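Local atomic coordinates of Non-ribosomal peptide synthetase (Methanobrevibacter ruminantium, PDB entry 6VTJ), a protein that probably releases peptides from an archaeal non-ribosomal assembly line, its reductase domain reducing the thioester-bound chain delivered by the fused carrier domain. Residues G136-H141 against G319-R324; D362-D367 against F467-A472. All coordinates share one frame; numbering follows the deposited sequence.

Contact 1. Residues G136-H141 against G319-R324; sequences GFLGIH and GNLMSR
Phe-137 and His-141 of helix 137-149, which follows strand 129-132, reach Leu-321 and Met-322 at the end of strand 313-322 and Arg-324 just beyond it. The fold is a Rossmann-type domain. Gly-136 and Gly-139 belong to the glycine-rich TGxxGxxG motif, which in relatives typically lies against the NADP(H) pyrophosphate. The close part of the contact is the buried end at His-141 and Arg-324. The ring NH at His-141 ND1 points back to Phe-137 O, one turn earlier, at 2.8 Å. This bond is almost straight, and the carbonyl oxygen lies in the ring plane. It fixes the ring and leaves NE2 as the acceptor facing the arginine. The ring is thus probably neutral. Phe-137 fills the middle. Its CG lies trans to the amide nitrogen (chi1 -173°), and the ring is sent toward the strand edge-first. Phe-137 CE2 comes within 3.7 Å of Met-322 O, and Ser-323 CA also lies at this edge. Phe-330 meets the same ring edge-to-face. The looser side is at Leu-138, in a partly exposed region. There Leu-138 CB meets Leu-321 CD1 at 4.3 Å, with no polar link. Arg-324 has other partners: NE makes a salt bridge with Asp-327, and NH1 also bonds to Tyr-177 O. Its chain is bent at chi3, and Arg-324 CD packs 3.4 Å from His-141 NE2. The guanidinium is turned 63° from the imidazole plane. Arg-324 NH1 donates a hydrogen bond to His-141 NE2 at 2.9 Å, somewhat bent at 149°, and NH1 sits slightly off the ring plane.

Contact 2. Residues D362-D367 against F467-A472; sequences DMSQID and FDWPEA
Gln-365 reaches from the end of strand 360-365 to the loop before helix 474-485, where it meets Trp-469 and Pro-470. The residue is the N-cap of helix 366-376, so the contact joins a strand-to-helix junction of the reductase domain to a C-terminal loop. One hydrogen bond crosses. Gln-365 NE2 donates to Pro-470 O at 3.0 Å with an angle of 160°. The oxygen lies close to the amide plane, but the donor stands above the plane of the proline carbonyl. A bend at chi2 (96°) turns the amide toward the loop. Asn-390 also bonds to Pro-470 O. Within 362-367, Ser-364 OG donates to Asp-362 OD2 at 2.6 Å, on the lone pair facing away from the other carboxylate oxygen.

Van der Waals contacts do the rest. The amide of Gln-365 lies alongside Trp-469, nearly coplanar with the indole, and OE1 meets the ring edge at CE3, 3.7 Å away. OE1 also touches Pro-470 CG. Trp-469 CZ3 approaches Ser-364 CA at 4.0 Å, while Phe-467 CE1 lies over one face of the indole near its rim. At the other end, Met-363 CB and Ala-472 CB meet at 3.7 Å. A leucine in place of Gln-365 would probably leave Pro-470 O with Asn-390 but without its donor from this strand. Within a buried contact, the glutamine amide and Asn-390 thus share the Pro-470 carbonyl, and mostly apolar atoms pack round them.

Overall arrangement
The chain begins with the carrier domain and then enters the reductase fold. Contact 1 opens at the start of helix 137-149 and closes at the end of strand 313-322. Four strands of the sheet, 154-158, 190-194, 213-216 and 252-258, fall inside that loop. Contact 2 opens afterwards, at 362-367, and closes at 467-472, so the two loops follow in series and neither nest nor cross. They meet through neighbouring parallel strands 313-322 and 360-365. Ile-366 N lies 2.9 Å from Met-322 O, a probable hydrogen bond, and its CG2 packs on Phe-137 CZ. Together they tie the first Rossmann helix, the sheet and the C-terminal loop.

Contact 1. Residues G136-H141 against G319-R324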
# COMPACT_ATOMS: atom_id res chain seq x y z
N GLY A 136 11.63 0.46 -5.43
CA GLY A 136 10.40 -0.27 -5.23
C GLY A 136 9.66 -0.39 -6.54
O GLY A 136 10.05 0.19 -7.56
N PHE A 137 8.57 -1.16 -6.50
CA PHE A 137 7.78 -1.45 -7.70
C PHE A 137 7.30 -0.17 -8.38
O PHE A 137 7.44 -0.00 -9.60
CB PHE A 137 6.60 -2.35 -7.33
CG PHE A 137 5.81 -2.86 -8.50
CD1 PHE A 137 6.45 -3.36 -9.62
CD2 PHE A 137 4.42 -2.90 -8.46
CE1 PHE A 137 5.70 -3.86 -10.71
CE2 PHE A 137 3.67 -3.38 -9.54
CZ PHE A 137 4.31 -3.87 -10.66
N LEU A 138 6.69 0.73 -7.61
CA LEU A 138 6.20 1.97 -8.20
C LEU A 138 7.37 2.87 -8.63
O LEU A 138 7.40 3.34 -9.77
CB LEU A 138 5.28 2.69 -7.22
CG LEU A 138 4.74 4.04 -7.72
CD1 LEU A 138 4.07 3.94 -9.14
CD2 LEU A 138 3.79 4.63 -6.70
N GLY A 139 8.35 3.05 -7.75
CA GLY A 139 9.41 4.02 -8.00
C GLY A 139 10.21 3.75 -9.26
O GLY A 139 10.56 4.69 -10.00
N ILE A 140 10.53 2.48 -9.53
CA ILE A 140 11.28 2.12 -10.73
C ILE A 140 10.50 2.47 -11.98
O ILE A 140 11.07 2.88 -13.00
CB ILE A 140 11.66 0.62 -10.69
CG1 ILE A 140 12.74 0.32 -11.71
CG2 ILE A 140 10.46 -0.30 -10.93
CD1 ILE A 140 13.99 1.08 -11.48
N HIS A 141 9.18 2.35 -11.92
CA HIS A 141 8.39 2.65 -13.10
C HIS A 141 8.15 4.13 -13.27
O HIS A 141 8.03 4.60 -14.41
CB HIS A 141 7.09 1.87 -13.04
CG HIS A 141 7.28 0.42 -13.35
ND1 HIS A 141 7.41 -0.54 -12.37
CD2 HIS A 141 7.41 -0.22 -14.54
CE1 HIS A 141 7.58 -1.72 -12.94
NE2 HIS A 141 7.60 -1.56 -14.26
N GLY A 319 -4.18 3.00 -5.91
CA GLY A 319 -5.02 1.92 -5.46
C GLY A 319 -4.32 0.57 -5.44
O GLY A 319 -3.35 0.39 -4.70
N ASN A 320 -4.81 -0.35 -6.26
CA ASN A 320 -4.32 -1.74 -6.31
C ASN A 320 -3.25 -1.82 -7.40
O ASN A 320 -3.55 -2.04 -8.58
CB ASN A 320 -5.50 -2.67 -6.58
CG ASN A 320 -5.11 -4.15 -6.65
OD1 ASN A 320 -4.18 -4.61 -5.98
ND2 ASN A 320 -5.84 -4.90 -7.45
N LEU A 321 -1.98 -1.69 -6.99
CA LEU A 321 -0.85 -1.58 -7.91
C LEU A 321 -0.54 -2.95 -8.52
O LEU A 321 0.01 -3.83 -7.84
CB LEU A 321 0.37 -1.02 -7.19
CG LEU A 321 0.21 0.38 -6.61
CD1 LEU A 321 1.53 0.86 -6.06
CD2 LEU A 321 -0.30 1.37 -7.66
N MET A 322 -0.80 -3.10 -9.82
CA MET A 322 -0.74 -4.39 -10.48
C MET A 322 0.28 -4.38 -11.63
O MET A 322 0.91 -3.36 -11.93
CB MET A 322 -2.14 -4.79 -10.99
CG MET A 322 -3.03 -5.31 -9.85
SD MET A 322 -2.49 -6.93 -9.26
CE MET A 322 -1.78 -6.64 -7.62
N SER A 323 0.41 -5.54 -12.27
CA SER A 323 1.45 -5.78 -13.26
C SER A 323 1.31 -4.86 -14.47
O SER A 323 0.21 -4.40 -14.82
CB SER A 323 1.39 -7.23 -13.73
OG SER A 323 1.18 -8.06 -12.62
N ARG A 324 2.45 -4.64 -15.14
CA ARG A 324 2.49 -3.80 -16.34
C ARG A 324 1.44 -4.23 -17.35
O ARG A 324 1.23 -5.43 -17.58
CB ARG A 324 3.87 -3.84 -17.00
CG ARG A 324 4.94 -3.10 -16.23
CD ARG A 324 6.10 -2.69 -17.11
NE ARG A 324 6.89 -3.83 -17.59
CZ ARG A 324 8.12 -4.12 -17.16
NH1 ARG A 324 8.69 -3.37 -16.23
NH2 ARG A 324 8.79 -5.16 -17.66

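Contact 2. Residues D362-D367 against F467-A472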
# COMPACT_ATOMS: atom_id res chain seq x y z
N ASP A 362 -10.08 -2.15 -8.76
CA ASP A 362 -9.24 -1.54 -9.78
C ASP A 362 -8.01 -2.40 -10.02
O ASP A 362 -7.42 -2.94 -9.08
CB ASP A 362 -8.81 -0.14 -9.33
CG ASP A 362 -7.87 -0.18 -8.13
OD1 ASP A 362 -8.32 -0.55 -7.02
OD2 ASP A 362 -6.68 0.16 -8.30
N MET A 363 -7.65 -2.55 -11.29
CA MET A 363 -6.36 -3.13 -11.65
C MET A 363 -5.54 -1.98 -12.22
O MET A 363 -5.57 -1.69 -13.42
CB MET A 363 -6.52 -4.29 -12.60
CG MET A 363 -7.48 -5.35 -12.07
SD MET A 363 -6.76 -6.41 -10.80
CE MET A 363 -5.59 -7.37 -11.77
N SER A 364 -4.82 -1.31 -11.34
CA SER A 364 -4.04 -0.13 -11.72
C SER A 364 -2.68 -0.59 -12.21
O SER A 364 -1.75 -0.80 -11.42
CB SER A 364 -3.93 0.82 -10.53
OG SER A 364 -5.22 1.31 -10.16
N GLN A 365 -2.56 -0.76 -13.53
CA GLN A 365 -1.33 -1.26 -14.15
C GLN A 365 -0.18 -0.29 -13.89
O GLN A 365 -0.28 0.91 -14.19
CB GLN A 365 -1.55 -1.44 -15.65
CG GLN A 365 -2.78 -2.32 -16.01
CD GLN A 365 -4.05 -1.51 -16.32
OE1 GLN A 365 -4.15 -0.33 -15.98
NE2 GLN A 365 -5.00 -2.14 -17.01
N ILE A 366 0.93 -0.83 -13.36
CA ILE A 366 1.99 -0.00 -12.76
C ILE A 366 2.60 0.98 -13.76
O ILE A 366 3.03 2.09 -13.38
CB ILE A 366 3.06 -0.91 -12.12
CG1 ILE A 366 3.97 -0.13 -11.17
CG2 ILE A 366 3.91 -1.54 -13.18
CD1 ILE A 366 3.31 0.44 -9.95
N ASP A 367 2.65 0.60 -15.05
CA ASP A 367 3.20 1.54 -16.03
C ASP A 367 2.24 2.70 -16.24
O ASP A 367 2.67 3.85 -16.36
CB ASP A 367 3.55 0.83 -17.36
CG ASP A 367 2.51 -0.19 -17.83
OD1 ASP A 367 1.55 -0.53 -17.10
OD2 ASP A 367 2.67 -0.70 -18.97
N PHE A 467 -4.86 11.20 -20.91
CA PHE A 467 -4.66 9.90 -20.27
C PHE A 467 -6.01 9.24 -20.06
O PHE A 467 -6.89 9.81 -19.40
CB PHE A 467 -3.91 10.08 -18.94
CG PHE A 467 -3.72 8.81 -18.16
CD1 PHE A 467 -4.79 8.19 -17.54
CD2 PHE A 467 -2.45 8.26 -18.02
CE1 PHE A 467 -4.61 7.02 -16.82
CE2 PHE A 467 -2.27 7.08 -17.30
CZ PHE A 467 -3.34 6.46 -16.70
N ASP A 468 -6.18 8.03 -20.60
CA ASP A 468 -7.30 7.15 -20.27
C ASP A 468 -6.73 5.85 -19.72
O ASP A 468 -5.64 5.41 -20.11
CB ASP A 468 -8.18 6.85 -21.50
CG ASP A 468 -9.18 7.96 -21.82
OD1 ASP A 468 -9.13 9.02 -21.20
OD2 ASP A 468 -10.05 7.76 -22.70
N TRP A 469 -7.47 5.21 -18.79
CA TRP A 469 -6.94 3.95 -18.27
C TRP A 469 -7.24 2.80 -19.23
O TRP A 469 -8.35 2.70 -19.76
CB TRP A 469 -7.54 3.62 -16.90
CG TRP A 469 -7.00 4.44 -15.74
CD1 TRP A 469 -7.52 5.59 -15.23
CD2 TRP A 469 -5.83 4.15 -14.96
NE1 TRP A 469 -6.75 6.04 -14.18
CE2 TRP A 469 -5.72 5.16 -13.99
CE3 TRP A 469 -4.87 3.13 -14.98
CZ2 TRP A 469 -4.68 5.18 -13.05
CZ3 TRP A 469 -3.84 3.16 -14.05
CH2 TRP A 469 -3.75 4.18 -13.10
N PRO A 470 -6.28 1.90 -19.48
CA PRO A 470 -6.59 0.72 -20.30
C PRO A 470 -7.37 -0.29 -19.51
O PRO A 470 -7.11 -0.53 -18.33
CB PRO A 470 -5.20 0.17 -20.67
CG PRO A 470 -4.32 0.61 -19.60
CD PRO A 470 -4.86 1.93 -19.07
N GLU A 471 -8.32 -0.93 -20.18
CA GLU A 471 -9.16 -1.93 -19.52
C GLU A 471 -8.33 -3.13 -19.12
O GLU A 471 -7.44 -3.58 -19.85
CB GLU A 471 -10.28 -2.36 -20.46
CG GLU A 471 -11.27 -1.26 -20.72
CD GLU A 471 -12.70 -1.73 -20.69
OE1 GLU A 471 -13.43 -1.34 -19.74
OE2 GLU A 471 -13.10 -2.50 -21.61
N ALA A 472 -8.60 -3.66 -17.93
CA ALA A 472 -8.00 -4.91 -17.49
C ALA A 472 -8.83 -6.06 -18.05
O ALA A 472 -9.55 -6.77 -17.34
CB ALA A 472 -7.92 -4.98 -15.97